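Local coordinates for GTP-sensing transcriptional pleiotropic repressor CodY (Clostridioides difficile, PDB 5N0L), which senses nutrient status through a GAF domain that binds isoleucine and probably represses transcription of many genes in response, at residues N94-K99 with Q112-V117. Numbering follows the deposited sequence.
Sequences NLNGEK and QKYTTV. With ILE (isoleucine), chain G.
Asn96 and Tyr114 run side by side in the same direction, the amide stacked on one face of the phenol ring with the two planes only 9° apart. ND2 of Asn96 sits 3.9 Å above the plane of the Tyr114 ring, offset toward the rim near CE1. The same nitrogen is also gripped by the backbone: with CG of Asn96 anti to the backbone N, the amide reaches across to 112-117, and ND2 donates to Lys113 O at 2.9 Å in a nearly straight bond (175°). The donor comes from well above the carbonyl plane of Lys113, off its lone pairs. On the asparagine side the bond lies in the amide plane, and together with the stack it restricts the turning of the amide. Asn94 meets the same tyrosine quite differently, its amide plane standing almost perpendicular to the ring and its end lying beside CB and CD1 of Tyr114.

Here strand 92-95, outermost in this chain's antiparallel GAF-domain sheet, pairs with 114-122 through a G1 beta bulge, Asn94 and Leu95 both facing Thr115. Leu95 and Thr115 exchange backbone bonds, Leu95 N to Thr115 O and Thr115 N to Leu95 O, each 2.8 Å long. Asn94 N turns instead to a side chain, giving its proton to Thr116 OG1 over 3.3 Å along an almost linear path (171°).

Leu95 and Thr115 share a sheet face, where Leu95 packs on Ile100 and Ile103 of helix 100-103 and Thr115 OG1 is hydrogen-bonded to Ser133 OG. Lys113, next to Tyr114 in the chain, bends at chi3, and its NZ donates a hydrogen bond of 2.7 Å to O of the bound isoleucine. A salt bridge to Asp63 gives that ammonium a second partner in the ligand pocket.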
ATOM      1  N   ASN A  94      -9.063 -13.319 -33.832  1.00 23.79           N
ATOM      2  CA  ASN A  94      -9.582 -14.407 -34.643  1.00 25.23           C
ATOM      3  C   ASN A  94      -8.564 -15.258 -35.298  1.00 24.38           C
ATOM      4  O   ASN A  94      -8.641 -15.583 -36.450  1.00 24.41           O
ATOM      5  CB  ASN A  94     -10.624 -13.853 -35.713  1.00 25.50           C
ATOM      6  CG  ASN A  94     -11.811 -13.282 -35.084  1.00 26.68           C
ATOM      7  OD1 ASN A  94     -12.316 -12.163 -35.470  1.00 32.11           O
ATOM      8  ND2 ASN A  94     -12.328 -14.007 -34.123  1.00 20.36           N
ATOM      9  N   LEU A  95      -7.518 -15.625 -34.540  1.00 25.04           N
ATOM     10  CA  LEU A  95      -6.637 -16.590 -34.969  1.00 24.87           C
ATOM     11  C   LEU A  95      -7.462 -17.905 -35.100  1.00 25.18           C
ATOM     12  O   LEU A  95      -8.267 -18.262 -34.201  1.00 26.36           O
ATOM     13  CB  LEU A  95      -5.542 -16.693 -33.824  1.00 27.10           C
ATOM     14  CG  LEU A  95      -4.409 -17.594 -34.056  1.00 30.36           C
ATOM     15  CD1 LEU A  95      -3.557 -17.071 -35.192  1.00 32.60           C
ATOM     16  CD2 LEU A  95      -3.563 -17.594 -32.751  1.00 29.31           C
ATOM     17  N   ASN A  96      -7.324 -18.559 -36.261  1.00 23.67           N
ATOM     18  CA  ASN A  96      -8.118 -19.710 -36.757  1.00 32.46           C
ATOM     19  C   ASN A  96      -7.264 -20.245 -37.999  1.00 29.10           C
ATOM     20  O   ASN A  96      -6.418 -19.547 -38.453  1.00 50.46           O
ATOM     21  CB  ASN A  96      -9.492 -19.052 -37.181  1.00 33.15           C
ATOM     22  CG  ASN A  96     -10.532 -20.022 -37.749  1.00 28.54           C
ATOM     23  OD1 ASN A  96     -10.813 -19.929 -38.941  1.00 37.00           O
ATOM     24  ND2 ASN A  96     -11.156 -20.891 -36.946  1.00 30.17           N
ATOM     25  N   GLY A  97      -7.404 -21.386 -38.637  1.00 47.61           N
ATOM     26  CA  GLY A  97      -7.581 -22.584 -38.144  1.00 32.33           C
ATOM     27  C   GLY A  97      -6.052 -22.999 -38.092  1.00 35.03           C
ATOM     28  O   GLY A  97      -5.518 -22.967 -37.014  1.00 33.20           O
ATOM     29  N   GLU A  98      -5.353 -23.344 -39.183  1.00 37.09           N
ATOM     30  CA  GLU A  98      -3.907 -23.780 -39.073  1.00 40.88           C
ATOM     31  C   GLU A  98      -2.951 -22.691 -38.637  1.00 35.47           C
ATOM     32  O   GLU A  98      -1.893 -22.991 -37.993  1.00 38.40           O
ATOM     33  CB  GLU A  98      -3.334 -24.482 -40.328  1.00 49.46           C
ATOM     34  CG  GLU A  98      -3.911 -25.880 -40.542  1.00 59.79           C
ATOM     35  CD  GLU A  98      -2.925 -26.869 -41.133  1.00 69.47           C
ATOM     36  OE1 GLU A  98      -3.076 -27.192 -42.327  1.00 68.95           O
ATOM     37  OE2 GLU A  98      -2.011 -27.321 -40.386  1.00107.57           O
ATOM     38  N   LYS A  99      -3.266 -21.426 -38.917  1.00 40.72           N
ATOM     39  CA  LYS A  99      -2.424 -20.377 -38.340  1.00 37.81           C
ATOM     40  C   LYS A  99      -2.324 -20.447 -36.784  1.00 33.42           C
ATOM     41  O   LYS A  99      -1.397 -19.925 -36.266  1.00 39.59           O
ATOM     42  CB  LYS A  99      -2.896 -19.004 -38.724  1.00 49.55           C
ATOM     43  CG  LYS A  99      -1.815 -18.057 -39.248  1.00 56.06           C
ATOM     44  CD  LYS A  99      -2.451 -17.051 -40.237  1.00 68.23           C
ATOM     45  CE  LYS A  99      -3.532 -16.233 -39.551  1.00 71.35           C
ATOM     46  NZ  LYS A  99      -4.950 -16.482 -39.994  1.00 86.82           N
ATOM     47  N   GLN A 112     -10.583 -25.462 -35.395  1.00 28.65           N
ATOM     48  CA  GLN A 112     -11.874 -24.752 -35.777  1.00 28.20           C
ATOM     49  C   GLN A 112     -12.231 -23.610 -34.823  1.00 29.86           C
ATOM     50  O   GLN A 112     -13.145 -22.851 -35.011  1.00 31.09           O
ATOM     51  CB  GLN A 112     -13.079 -25.676 -35.919  1.00 34.68           C
ATOM     52  CG  GLN A 112     -12.858 -27.155 -36.017  1.00 50.24           C
ATOM     53  CD  GLN A 112     -12.876 -27.795 -34.633  1.00 59.34           C
ATOM     54  OE1 GLN A 112     -13.972 -28.207 -34.162  1.00 59.86           O
ATOM     55  NE2 GLN A 112     -11.672 -27.865 -33.950  1.00 35.50           N
ATOM     56  N   LYS A 113     -11.495 -23.421 -33.771  1.00 25.20           N
ATOM     57  CA  LYS A 113     -11.764 -22.367 -32.834  1.00 23.49           C
ATOM     58  C   LYS A 113     -11.234 -20.994 -33.301  1.00 19.81           C
ATOM     59  O   LYS A 113     -10.403 -20.898 -34.183  1.00 26.43           O
ATOM     60  CB  LYS A 113     -11.074 -22.708 -31.484  1.00 24.14           C
ATOM     61  CG  LYS A 113     -11.716 -23.972 -30.938  1.00 27.41           C
ATOM     62  CD  LYS A 113     -11.180 -24.319 -29.554  1.00 27.58           C
ATOM     63  CE  LYS A 113     -11.826 -23.501 -28.506  1.00 24.92           C
ATOM     64  NZ  LYS A 113     -11.476 -23.866 -27.080  1.00 26.30           N
ATOM     65  N   TYR A 114     -11.839 -19.957 -32.735  1.00 22.56           N
ATOM     66  CA  TYR A 114     -11.378 -18.599 -32.896  1.00 22.36           C
ATOM     67  C   TYR A 114     -10.740 -18.204 -31.613  1.00 19.68           C
ATOM     68  O   TYR A 114     -11.382 -18.313 -30.570  1.00 20.76           O
ATOM     69  CB  TYR A 114     -12.577 -17.638 -33.130  1.00 21.66           C
ATOM     70  CG  TYR A 114     -13.335 -17.993 -34.438  1.00 21.31           C
ATOM     71  CD1 TYR A 114     -12.921 -17.445 -35.636  1.00 25.64           C
ATOM     72  CD2 TYR A 114     -14.408 -18.837 -34.438  1.00 23.68           C
ATOM     73  CE1 TYR A 114     -13.579 -17.778 -36.815  1.00 26.91           C
ATOM     74  CE2 TYR A 114     -15.100 -19.178 -35.617  1.00 23.17           C
ATOM     75  CZ  TYR A 114     -14.648 -18.656 -36.815  1.00 21.32           C
ATOM     76  OH  TYR A 114     -15.372 -18.920 -38.003  1.00 25.86           O
ATOM     77  N   THR A 115      -9.534 -17.716 -31.723  1.00 21.92           N
ATOM     78  CA  THR A 115      -8.782 -17.265 -30.552  1.00 22.98           C
ATOM     79  C   THR A 115      -8.280 -15.821 -30.709  1.00 21.00           C
ATOM     80  O   THR A 115      -7.718 -15.452 -31.765  1.00 26.92           O
ATOM     81  CB  THR A 115      -7.586 -18.247 -30.335  1.00 25.82           C
ATOM     82  OG1 THR A 115      -8.141 -19.553 -30.099  1.00 27.60           O
ATOM     83  CG2 THR A 115      -6.754 -17.713 -29.078  1.00 28.57           C
ATOM     84  N   THR A 116      -8.541 -15.006 -29.708  1.00 18.33           N
ATOM     85  CA  THR A 116      -8.062 -13.677 -29.623  1.00 21.38           C
ATOM     86  C   THR A 116      -7.037 -13.522 -28.486  1.00 22.06           C
ATOM     87  O   THR A 116      -7.288 -13.989 -27.355  1.00 24.71           O
ATOM     88  CB  THR A 116      -9.248 -12.740 -29.465  1.00 23.22           C
ATOM     89  OG1 THR A 116     -10.003 -12.792 -30.732  1.00 23.92           O
ATOM     90  CG2 THR A 116      -8.824 -11.297 -29.156  1.00 27.50           C
ATOM     91  N   VAL A 117      -5.963 -12.857 -28.796  1.00 22.01           N
ATOM     92  CA  VAL A 117      -4.817 -12.650 -27.854  1.00 21.70           C
ATOM     93  C   VAL A 117      -4.553 -11.170 -27.671  1.00 23.69           C
ATOM     94  O   VAL A 117      -4.260 -10.392 -28.659  1.00 25.08           O
ATOM     95  CB  VAL A 117      -3.582 -13.378 -28.368  1.00 23.19           C
ATOM     96  CG1 VAL A 117      -2.430 -13.264 -27.323  1.00 23.68           C
ATOM     97  CG2 VAL A 117      -3.887 -14.838 -28.731  1.00 26.06           C
TER
HETATM   98  N   ILE G 201      -6.211 -24.708 -25.828  1.00 31.56           N
HETATM   99  CA  ILE G 201      -6.750 -23.327 -25.644  1.00 31.98           C
HETATM  100  C   ILE G 201      -8.257 -23.364 -25.669  1.00 31.93           C
HETATM  101  O   ILE G 201      -8.817 -23.933 -26.603  1.00 30.98           O
HETATM  102  CB  ILE G 201      -6.192 -22.403 -26.706  1.00 32.63           C
HETATM  103  CG1 ILE G 201      -4.677 -22.261 -26.497  1.00 34.42           C
HETATM  104  CG2 ILE G 201      -6.758 -21.030 -26.557  1.00 33.97           C
HETATM  105  CD1 ILE G 201      -4.261 -21.344 -25.363  1.00 28.60           C
HETATM  106  OXT ILE G 201      -8.843 -22.908 -24.711  1.00 30.06           O